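Local atomic coordinates of putative DNA-binding protein (Ralstonia eutropha, PDB entry 3HWU), a protein that is of unknown function but carries a PCC (DUF296) domain, assembles from three copies and may bind DNA. Residues Ser80-His91 and Gln127-Pro135; Ile46-Gly55 and Gly106-Ser117. One frame throughout, in Å; residues are numbered along the deposited sequence.

Contact 1: Ser80-His91 and Gln127-Pro135; sequences SIAWKEGKPSIH and QRLDRFVDP
The guanidinium of Arg-128 lies flat on one face of the Trp-83 indole, the planes only 10° apart, in a cation-pi stack that puts Arg-128 CZ 3.4 Å from the centroid of the five-membered ring. Pro-88 backs the other face of the indole, and the carbonyl of Leu-129 meets its edge. CG of Arg-128 sits anti to the backbone N, and a bend at chi2 (78°) folds the chain over the ring. The second guanidinium, of Arg-131, is slotted between Ala-82 CB on one face and, on the opposite one, His-91 CB, 3.4 Å from Arg-131 CZ. Its rim is spent on polar partners: Arg-131 NH2 gives a nearly straight bond to Ser-80 OG (2.8 Å, 164°), and NE and NH2 together grip Ser-89 O, with Arg-131 NH2 at 3.0 Å. These in-plane bonds should fix the rotation of the group. Ser-89 O also takes the amide of Ala-82, so three donors converge on it. Backbone pairing is limited to a single bridge at Trp-83 and Asp-130, where Arg-131 N reaches Trp-83 O at 2.9 Å. Two waters link Arg-128 NH2 to Gly-86 N and Gly-86 O in the hairpin's type I' turn. Arg-131 NH1, Ser-80 OG and His-91 ND1 all reach Glu-119 of the second subunit, whose carboxylate probably offsets the arginine's charge. In this PCC-domain fold, Ile-81 and Trp-83 pack on Ala-33 of helix 25-35, while Ala-82 and Leu-129 meet Leu-142 of strand 139-142, the partner of strand 131-134.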
loop_
_atom_site.group_PDB
_atom_site.type_symbol
_atom_site.label_atom_id
_atom_site.label_comp_id
_atom_site.label_asym_id
_atom_site.label_seq_id
_atom_site.Cartn_x
_atom_site.Cartn_y
_atom_site.Cartn_z
ATOM N N SER A 80 -4.668 10.103 -1.339
ATOM C CA SER A 80 -4.629 11.274 -0.473
ATOM C C SER A 80 -5.935 12.024 -0.488
ATOM O O SER A 80 -6.692 12.005 -1.455
ATOM C CB SER A 80 -3.497 12.228 -0.855
ATOM O OG SER A 80 -3.636 12.695 -2.183
ATOM N N ILE A 81 -6.174 12.710 0.638
ATOM C CA ILE A 81 -7.272 13.685 0.803
ATOM C C ILE A 81 -6.691 15.074 0.836
ATOM O O ILE A 81 -5.776 15.363 1.626
ATOM C CB ILE A 81 -8.043 13.461 2.110
ATOM C CG1 ILE A 81 -8.600 12.021 2.169
ATOM C CG2 ILE A 81 -9.192 14.459 2.271
ATOM C CD1 ILE A 81 -9.398 11.665 3.471
ATOM N N ALA A 82 -7.212 15.941 -0.028
ATOM C CA ALA A 82 -6.896 17.351 -0.028
ATOM C C ALA A 82 -8.147 18.085 -0.534
ATOM O O ALA A 82 -9.246 17.534 -0.489
ATOM C CB ALA A 82 -5.625 17.661 -0.827
ATOM N N TRP A 83 -7.971 19.338 -0.931
ATOM C CA TRP A 83 -9.085 20.233 -1.264
ATOM C C TRP A 83 -8.849 20.922 -2.590
ATOM O O TRP A 83 -7.715 21.128 -2.988
ATOM C CB TRP A 83 -9.286 21.261 -0.143
ATOM C CG TRP A 83 -9.574 20.565 1.143
ATOM C CD1 TRP A 83 -8.655 20.043 2.014
ATOM C CD2 TRP A 83 -10.871 20.217 1.665
ATOM N NE1 TRP A 83 -9.301 19.393 3.016
ATOM C CE2 TRP A 83 -10.658 19.504 2.849
ATOM C CE3 TRP A 83 -12.179 20.501 1.275
ATOM C CZ2 TRP A 83 -11.687 19.037 3.637
ATOM C CZ3 TRP A 83 -13.209 20.044 2.065
ATOM C CH2 TRP A 83 -12.964 19.330 3.236
ATOM N N LYS A 84 -9.931 21.261 -3.277
ATOM C CA LYS A 84 -9.821 22.089 -4.457
ATOM C C LYS A 84 -11.108 22.888 -4.580
ATOM O O LYS A 84 -12.211 22.342 -4.595
ATOM C CB LYS A 84 -9.559 21.237 -5.708
ATOM C CG LYS A 84 -9.367 22.106 -6.965
ATOM C CD LYS A 84 -8.804 21.338 -8.115
ATOM C CE LYS A 84 -8.650 22.258 -9.386
ATOM N NZ LYS A 84 -8.380 21.521 -10.656
ATOM N N GLU A 85 -10.950 24.208 -4.622
ATOM C CA GLU A 85 -12.118 25.111 -4.759
ATOM C C GLU A 85 -13.140 24.842 -3.676
ATOM O O GLU A 85 -14.357 24.821 -3.921
ATOM C CB GLU A 85 -12.707 24.965 -6.155
ATOM C CG GLU A 85 -11.786 25.590 -7.163
ATOM C CD GLU A 85 -11.909 25.044 -8.552
ATOM O OE1 GLU A 85 -12.923 24.356 -8.885
ATOM O OE2 GLU A 85 -10.978 25.334 -9.333
ATOM N N GLY A 86 -12.634 24.602 -2.471
ATOM C CA GLY A 86 -13.472 24.422 -1.314
ATOM C C GLY A 86 -14.116 23.063 -1.100
ATOM O O GLY A 86 -14.850 22.862 -0.126
ATOM N N LYS A 87 -13.891 22.150 -2.033
ATOM C CA LYS A 87 -14.496 20.820 -2.012
ATOM C C LYS A 87 -13.407 19.786 -1.800
ATOM O O LYS A 87 -12.268 20.001 -2.223
ATOM C CB LYS A 87 -15.176 20.520 -3.342
ATOM C CG LYS A 87 -16.311 21.530 -3.673
ATOM C CD LYS A 87 -17.077 21.121 -4.916
ATOM C CE LYS A 87 -16.302 21.382 -6.149
ATOM N N PRO A 88 -13.761 18.667 -1.164
ATOM C CA PRO A 88 -12.746 17.630 -1.029
ATOM C C PRO A 88 -12.295 17.121 -2.374
ATOM O O PRO A 88 -13.104 16.961 -3.285
ATOM C CB PRO A 88 -13.437 16.532 -0.218
ATOM C CG PRO A 88 -14.706 17.035 0.175
ATOM C CD PRO A 88 -15.030 18.287 -0.559
ATOM N N SER A 89 -11.010 16.831 -2.458
ATOM C CA SER A 89 -10.361 16.386 -3.683
ATOM C C SER A 89 -9.558 15.144 -3.386
ATOM O O SER A 89 -8.489 15.205 -2.768
ATOM C CB SER A 89 -9.457 17.478 -4.231
ATOM O OG SER A 89 -8.782 17.070 -5.398
ATOM N N ILE A 90 -10.175 13.988 -3.675
ATOM C CA ILE A 90 -9.575 12.683 -3.363
ATOM C C ILE A 90 -8.751 12.261 -4.584
ATOM O O ILE A 90 -9.206 12.300 -5.731
ATOM C CB ILE A 90 -10.661 11.616 -3.046
ATOM C CG1 ILE A 90 -11.648 12.037 -1.975
ATOM C CG2 ILE A 90 -10.053 10.294 -2.623
ATOM C CD1 ILE A 90 -11.059 12.461 -0.664
ATOM N N HIS A 91 -7.537 11.805 -4.355
ATOM C CA HIS A 91 -6.644 11.292 -5.380
ATOM C C HIS A 91 -6.332 9.879 -4.965
ATOM O O HIS A 91 -5.666 9.653 -3.946
ATOM C CB HIS A 91 -5.358 12.106 -5.444
ATOM C CG HIS A 91 -4.423 11.665 -6.498
ATOM N ND1 HIS A 91 -3.089 12.021 -6.525
ATOM C CD2 HIS A 91 -4.633 10.888 -7.584
ATOM C CE1 HIS A 91 -2.535 11.506 -7.609
ATOM N NE2 HIS A 91 -3.454 10.816 -8.269
ATOM N N GLN A 127 -2.020 20.285 8.354
ATOM C CA GLN A 127 -1.950 21.299 7.307
ATOM C C GLN A 127 -3.067 21.167 6.279
ATOM O O GLN A 127 -3.257 20.115 5.683
ATOM C CB GLN A 127 -0.610 21.182 6.563
ATOM C CG GLN A 127 0.658 21.284 7.429
ATOM C CD GLN A 127 1.217 19.957 7.858
ATOM O OE1 GLN A 127 0.493 18.984 8.020
ATOM N NE2 GLN A 127 2.542 19.909 8.063
ATOM N N ARG A 128 -3.810 22.252 6.047
ATOM C CA ARG A 128 -4.817 22.315 5.016
ATOM C C ARG A 128 -4.116 22.420 3.667
ATOM O O ARG A 128 -3.413 23.412 3.407
ATOM C CB ARG A 128 -5.773 23.507 5.284
ATOM C CG ARG A 128 -6.815 23.832 4.198
ATOM C CD ARG A 128 -8.004 22.939 4.186
ATOM N NE ARG A 128 -8.847 23.461 3.096
ATOM C CZ ARG A 128 -10.133 23.242 2.959
ATOM N NH1 ARG A 128 -10.790 22.551 3.845
ATOM N NH2 ARG A 128 -10.772 23.769 1.904
ATOM N N LEU A 129 -4.330 21.428 2.789
ATOM C CA LEU A 129 -3.659 21.401 1.496
ATOM C C LEU A 129 -4.656 21.475 0.350
ATOM O O LEU A 129 -5.699 20.814 0.380
ATOM C CB LEU A 129 -2.801 20.142 1.339
ATOM C CG LEU A 129 -1.712 19.858 2.356
ATOM C CD1 LEU A 129 -0.971 18.540 1.967
ATOM C CD2 LEU A 129 -0.784 21.047 2.530
ATOM N N ASP A 130 -4.346 22.292 -0.662
ATOM C CA ASP A 130 -5.107 22.270 -1.905
ATOM C C ASP A 130 -4.305 21.607 -3.022
ATOM O O ASP A 130 -3.073 21.504 -2.967
ATOM C CB ASP A 130 -5.545 23.671 -2.354
ATOM C CG ASP A 130 -6.717 24.196 -1.557
ATOM O OD1 ASP A 130 -6.587 24.228 -0.287
ATOM O OD2 ASP A 130 -7.749 24.551 -2.204
ATOM N N ARG A 131 -5.041 21.102 -3.993
ATOM C CA ARG A 131 -4.486 20.666 -5.248
ATOM C C ARG A 131 -4.646 21.804 -6.234
ATOM O O ARG A 131 -5.613 22.592 -6.146
ATOM C CB ARG A 131 -5.274 19.491 -5.801
ATOM C CG ARG A 131 -5.274 18.309 -4.996
ATOM C CD ARG A 131 -5.701 16.967 -5.796
ATOM N NE ARG A 131 -6.046 16.036 -4.779
ATOM C CZ ARG A 131 -5.160 15.253 -4.150
ATOM N NH1 ARG A 131 -3.910 15.156 -4.568
ATOM N NH2 ARG A 131 -5.548 14.585 -3.090
ATOM N N PHE A 132 -3.734 21.881 -7.182
ATOM C CA PHE A 132 -3.755 22.966 -8.187
ATOM C C PHE A 132 -3.309 22.357 -9.500
ATOM O O PHE A 132 -2.564 21.381 -9.532
ATOM C CB PHE A 132 -2.763 24.109 -7.772
ATOM C CG PHE A 132 -1.307 23.683 -7.803
ATOM C CD1 PHE A 132 -0.768 22.943 -6.718
ATOM C CD2 PHE A 132 -0.477 23.943 -8.913
ATOM C CE1 PHE A 132 0.552 22.436 -6.753
ATOM C CE2 PHE A 132 0.857 23.484 -8.937
ATOM C CZ PHE A 132 1.375 22.744 -7.871
ATOM N N VAL A 133 -3.659 23.003 -10.609
ATOM C CA VAL A 133 -3.178 22.591 -11.911
ATOM C C VAL A 133 -1.758 23.101 -12.099
ATOM O O VAL A 133 -1.516 24.300 -12.036
ATOM C CB VAL A 133 -4.086 23.104 -13.061
ATOM C CG1 VAL A 133 -3.545 22.590 -14.374
ATOM C CG2 VAL A 133 -5.523 22.639 -12.821
ATOM N N ASP A 134 -0.840 22.169 -12.356
ATOM C CA ASP A 134 0.562 22.446 -12.675
ATOM C C ASP A 134 0.650 22.815 -14.156
ATOM O O ASP A 134 0.546 21.953 -15.032
ATOM C CB ASP A 134 1.454 21.232 -12.363
ATOM C CG ASP A 134 2.915 21.452 -12.697
ATOM O OD1 ASP A 134 3.217 22.234 -13.646
ATOM O OD2 ASP A 134 3.747 20.788 -12.018
ATOM N N PRO A 135 0.867 24.100 -14.442
ATOM C CA PRO A 135 0.804 24.535 -15.841
ATOM C C PRO A 135 1.869 23.940 -16.743
ATOM O O PRO A 135 1.686 23.928 -17.947
ATOM C CB PRO A 135 0.911 26.044 -15.738
ATOM C CG PRO A 135 1.639 26.301 -14.480
ATOM C CD PRO A 135 1.254 25.201 -13.547
HETATM O O HOH W 1 -8.417 25.408 -4.357
HETATM O O HOH W 2 -10.072 24.794 -1.075
HETATM O O HOH W 3 -13.602 23.784 2.275
#

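Contact 2: Ile46-Gly55 and Gly106-Ser117; sequences IGFMSEATFG and GHLLGLTVGTGS
Met-49, a selenomethionine, is bent at chi2 (-59°) and again at chi3, which brings SE beside Leu-111; the two side chains meet at 3.8 Å between Met-49 SE and Leu-111 CD1. At the far end Phe-54 takes CG alongside its backbone N, and its ring runs beside Leu-108, pointing the same way, with Phe-54 CE1 3.4 Å from CD2 of Leu-108. The edge of that ring faces the carbonyl of Gly-106. Phe-48 lies beside Thr-115 with the edge of its ring toward the Thr-115 amide.

Strands 51-55 and 110-114 run antiparallel between these groups, as part of the neighbouring strands 51-58 and 103-114 in the large antiparallel sheet of the PCC domain, and two classic beta bulges shift their register. In one, Ser-50 and Glu-51 both face Thr-112; in the other, Leu-109 and Gly-110 both face Thr-53, whose carbonyl O takes a good bond from Leu-109 N (2.8 Å) and a weak one from Gly-110 N. Thr-53 N in turn reaches Gly-110 O almost straight, at 2.9 Å and 171°. Ala-52 and Leu-111 turn to the sheet face covered by helix 25-35, where Val-25 packs on both Met-49 and Leu-111. Near the corner at Ser-50, strand 46-49 crosses 110-114 at 86°, and Gly-114 N bonds Phe-48 O at 2.9 Å. Phe-48 N finds Ser-117 O beyond the inverse gamma turn centred on Thr-115.

Chemically, the join is a backbone network with an apolar side toward the helix. On the other face Thr-53 OG1 bonds Thr-68 OG1. Gly-55 N bonds His-107 O directly, while a water bridges Gly-55 O and His-107 N. Each bulge keeps the strands bonded while changing which residues pair.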
loop_
_atom_site.group_PDB
_atom_site.type_symbol
_atom_site.label_atom_id
_atom_site.label_comp_id
_atom_site.label_asym_id
_atom_site.label_seq_id
_atom_site.Cartn_x
_atom_site.Cartn_y
_atom_site.Cartn_z
ATOM N N ILE A 46 -8.247 -1.834 1.444
ATOM C CA ILE A 46 -8.531 -3.089 0.751
ATOM C C ILE A 46 -10.038 -3.283 0.779
ATOM O O ILE A 46 -10.752 -2.645 1.559
ATOM C CB ILE A 46 -7.875 -4.344 1.384
ATOM C CG1 ILE A 46 -8.240 -4.511 2.876
ATOM C CG2 ILE A 46 -6.377 -4.309 1.179
ATOM C CD1 ILE A 46 -7.851 -5.856 3.494
ATOM N N GLY A 47 -10.545 -4.151 -0.092
ATOM C CA GLY A 47 -11.962 -4.537 0.013
ATOM C C GLY A 47 -12.422 -5.332 -1.182
ATOM O O GLY A 47 -11.585 -5.796 -1.939
ATOM N N PHE A 48 -13.723 -5.492 -1.347
ATOM C CA PHE A 48 -14.329 -6.216 -2.459
ATOM C C PHE A 48 -15.357 -5.304 -3.090
ATOM O O PHE A 48 -16.223 -4.784 -2.380
ATOM C CB PHE A 48 -15.025 -7.499 -2.002
ATOM C CG PHE A 48 -15.600 -8.297 -3.122
ATOM C CD1 PHE A 48 -14.771 -8.983 -3.961
ATOM C CD2 PHE A 48 -16.929 -8.280 -3.349
ATOM C CE1 PHE A 48 -15.311 -9.713 -5.033
ATOM C CE2 PHE A 48 -17.495 -9.013 -4.384
ATOM C CZ PHE A 48 -16.694 -9.679 -5.221
HETATM N N MSE A 49 -15.201 -5.077 -4.395
HETATM C CA MSE A 49 -15.986 -4.079 -5.140
HETATM C C MSE A 49 -16.962 -4.699 -6.136
HETATM O O MSE A 49 -16.583 -5.536 -6.942
HETATM C CB MSE A 49 -15.045 -3.185 -5.908
HETATM C CG MSE A 49 -14.011 -2.455 -5.038
HETATM SE SE MSE A 49 -14.789 -1.327 -3.703
HETATM C CE MSE A 49 -13.423 -1.576 -2.391
ATOM N N SER A 50 -18.215 -4.282 -6.110
ATOM C CA SER A 50 -19.124 -4.637 -7.195
ATOM C C SER A 50 -18.723 -3.956 -8.508
ATOM O O SER A 50 -18.889 -4.529 -9.592
ATOM C CB SER A 50 -20.548 -4.279 -6.844
ATOM O OG SER A 50 -20.669 -2.928 -6.457
ATOM N N GLU A 51 -18.165 -2.759 -8.411
ATOM C CA GLU A 51 -17.574 -2.159 -9.590
ATOM C C GLU A 51 -16.475 -1.208 -9.183
ATOM O O GLU A 51 -16.540 -0.589 -8.130
ATOM C CB GLU A 51 -18.597 -1.454 -10.436
ATOM C CG GLU A 51 -19.379 -0.475 -9.697
ATOM C CD GLU A 51 -20.384 0.245 -10.589
ATOM O OE1 GLU A 51 -20.000 1.238 -11.241
ATOM O OE2 GLU A 51 -21.545 -0.197 -10.623
ATOM N N ALA A 52 -15.463 -1.151 -10.038
ATOM C CA ALA A 52 -14.332 -0.259 -9.889
ATOM C C ALA A 52 -14.040 0.285 -11.283
ATOM O O ALA A 52 -13.781 -0.478 -12.204
ATOM C CB ALA A 52 -13.138 -0.977 -9.302
ATOM N N THR A 53 -13.998 1.602 -11.399
ATOM C CA THR A 53 -13.748 2.304 -12.664
ATOM C C THR A 53 -12.456 3.095 -12.560
ATOM O O THR A 53 -12.286 3.898 -11.655
ATOM C CB THR A 53 -14.924 3.213 -13.035
ATOM O OG1 THR A 53 -16.121 2.429 -13.105
ATOM C CG2 THR A 53 -14.690 3.945 -14.357
ATOM N N PHE A 54 -11.560 2.831 -13.504
ATOM C CA PHE A 54 -10.284 3.487 -13.620
ATOM C C PHE A 54 -10.282 4.379 -14.851
ATOM O O PHE A 54 -11.090 4.216 -15.765
ATOM C CB PHE A 54 -9.212 2.409 -13.756
ATOM C CG PHE A 54 -9.155 1.502 -12.550
ATOM C CD1 PHE A 54 -8.373 1.853 -11.463
ATOM C CD2 PHE A 54 -9.930 0.350 -12.476
ATOM C CE1 PHE A 54 -8.316 1.060 -10.360
ATOM C CE2 PHE A 54 -9.866 -0.447 -11.339
ATOM C CZ PHE A 54 -9.061 -0.068 -10.282
ATOM N N GLY A 55 -9.320 5.280 -14.907
ATOM C CA GLY A 55 -9.161 6.157 -16.053
ATOM C C GLY A 55 -7.694 6.302 -16.409
ATOM O O GLY A 55 -6.854 6.403 -15.508
ATOM N N GLY A 106 -4.979 1.284 -11.669
ATOM C CA GLY A 106 -4.472 2.607 -11.971
ATOM C C GLY A 106 -5.223 3.673 -11.218
ATOM O O GLY A 106 -5.559 3.498 -10.028
ATOM N N HIS A 107 -5.423 4.803 -11.883
ATOM C CA HIS A 107 -6.121 5.958 -11.311
ATOM C C HIS A 107 -7.618 5.673 -11.193
ATOM O O HIS A 107 -8.273 5.386 -12.194
ATOM C CB HIS A 107 -5.874 7.159 -12.242
ATOM C CG HIS A 107 -6.574 8.409 -11.846
ATOM N ND1 HIS A 107 -5.910 9.490 -11.318
ATOM C CD2 HIS A 107 -7.866 8.775 -11.974
ATOM C CE1 HIS A 107 -6.785 10.450 -11.069
ATOM N NE2 HIS A 107 -7.984 10.036 -11.443
ATOM N N LEU A 108 -8.152 5.770 -9.971
ATOM C CA LEU A 108 -9.545 5.522 -9.716
ATOM C C LEU A 108 -10.415 6.723 -10.059
ATOM O O LEU A 108 -10.162 7.846 -9.608
ATOM C CB LEU A 108 -9.785 5.131 -8.243
ATOM C CG LEU A 108 -9.408 3.700 -7.884
ATOM C CD1 LEU A 108 -9.199 3.573 -6.361
ATOM C CD2 LEU A 108 -10.515 2.696 -8.380
ATOM N N LEU A 109 -11.483 6.456 -10.810
ATOM C CA LEU A 109 -12.568 7.446 -11.009
ATOM C C LEU A 109 -13.705 7.199 -10.055
ATOM O O LEU A 109 -14.384 8.133 -9.664
ATOM C CB LEU A 109 -13.062 7.394 -12.441
ATOM C CG LEU A 109 -12.003 7.734 -13.506
ATOM C CD1 LEU A 109 -12.588 7.568 -14.923
ATOM C CD2 LEU A 109 -11.433 9.139 -13.301
ATOM N N GLY A 110 -13.960 5.969 -9.659
ATOM C CA GLY A 110 -15.045 5.662 -8.720
ATOM C C GLY A 110 -15.077 4.165 -8.453
ATOM O O GLY A 110 -14.527 3.376 -9.229
ATOM N N LEU A 111 -15.654 3.784 -7.324
ATOM C CA LEU A 111 -15.776 2.388 -6.965
ATOM C C LEU A 111 -16.804 2.230 -5.863
ATOM O O LEU A 111 -17.016 3.154 -5.056
ATOM C CB LEU A 111 -14.418 1.751 -6.596
ATOM C CG LEU A 111 -13.703 2.238 -5.346
ATOM C CD1 LEU A 111 -12.443 1.393 -5.080
ATOM C CD2 LEU A 111 -13.296 3.731 -5.386
ATOM N N THR A 112 -17.452 1.065 -5.909
ATOM C CA THR A 112 -18.584 0.738 -5.066
ATOM C C THR A 112 -18.343 -0.615 -4.401
ATOM O O THR A 112 -18.035 -1.593 -5.084
ATOM C CB THR A 112 -19.897 0.684 -5.871
ATOM O OG1 THR A 112 -20.101 1.942 -6.524
ATOM C CG2 THR A 112 -21.088 0.378 -4.982
ATOM N N VAL A 113 -18.510 -0.663 -3.075
ATOM C CA VAL A 113 -18.340 -1.899 -2.327
ATOM C C VAL A 113 -19.413 -2.908 -2.750
ATOM O O VAL A 113 -20.612 -2.558 -2.849
ATOM C CB VAL A 113 -18.448 -1.661 -0.818
ATOM C CG1 VAL A 113 -18.303 -2.929 0.009
ATOM C CG2 VAL A 113 -17.415 -0.586 -0.362
ATOM N N GLY A 114 -18.984 -4.149 -2.955
ATOM C CA GLY A 114 -19.875 -5.232 -3.325
ATOM C C GLY A 114 -20.319 -6.043 -2.146
ATOM O O GLY A 114 -20.559 -5.520 -1.049
ATOM N N THR A 115 -20.428 -7.342 -2.358
ATOM C CA THR A 115 -20.832 -8.207 -1.246
ATOM C C THR A 115 -19.595 -8.485 -0.353
ATOM O O THR A 115 -18.953 -9.532 -0.383
ATOM C CB THR A 115 -21.483 -9.451 -1.749
ATOM O OG1 THR A 115 -20.565 -10.102 -2.588
ATOM C CG2 THR A 115 -22.786 -9.146 -2.530
ATOM N N GLY A 116 -19.260 -7.473 0.429
ATOM C CA GLY A 116 -18.015 -7.456 1.187
ATOM C C GLY A 116 -17.955 -6.172 1.965
ATOM O O GLY A 116 -18.995 -5.606 2.351
ATOM N N SER A 117 -16.725 -5.669 2.139
ATOM C CA SER A 117 -16.489 -4.416 2.878
ATOM C C SER A 117 -15.282 -3.709 2.275
ATOM O O SER A 117 -14.653 -4.243 1.353
ATOM C CB SER A 117 -16.259 -4.710 4.365
ATOM O OG SER A 117 -15.149 -5.547 4.554
HETATM O O HOH W 4 -22.951 -3.148 -4.410
HETATM O O HOH W 5 -18.649 2.921 -8.664
HETATM O O HOH W 6 -4.917 4.692 -14.677
#

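After two strands and helix 25-35, the chain runs through 46-55, then strands 63-70 and 72-84, and enters contact 1 at 80-91. It next returns through 106-117, which closes the loop of contact 2, and runs along strand 117-125 before 127-135 closes that of contact 1. The segments therefore alternate, and the two loops cross. Contact 2 pairs neighbouring strands 51-58 and 103-114 and reaches across to the end of strand 40-49; contact 1 ties a hairpin of the same large sheet to the small two-stranded sheet near the C terminus. Their centres are 22 Å apart, on opposite sides of the chain's centre, yet His-91 CD2 and His-107 CE1 pack at 4.1 Å. Both contacts touch the second subunit.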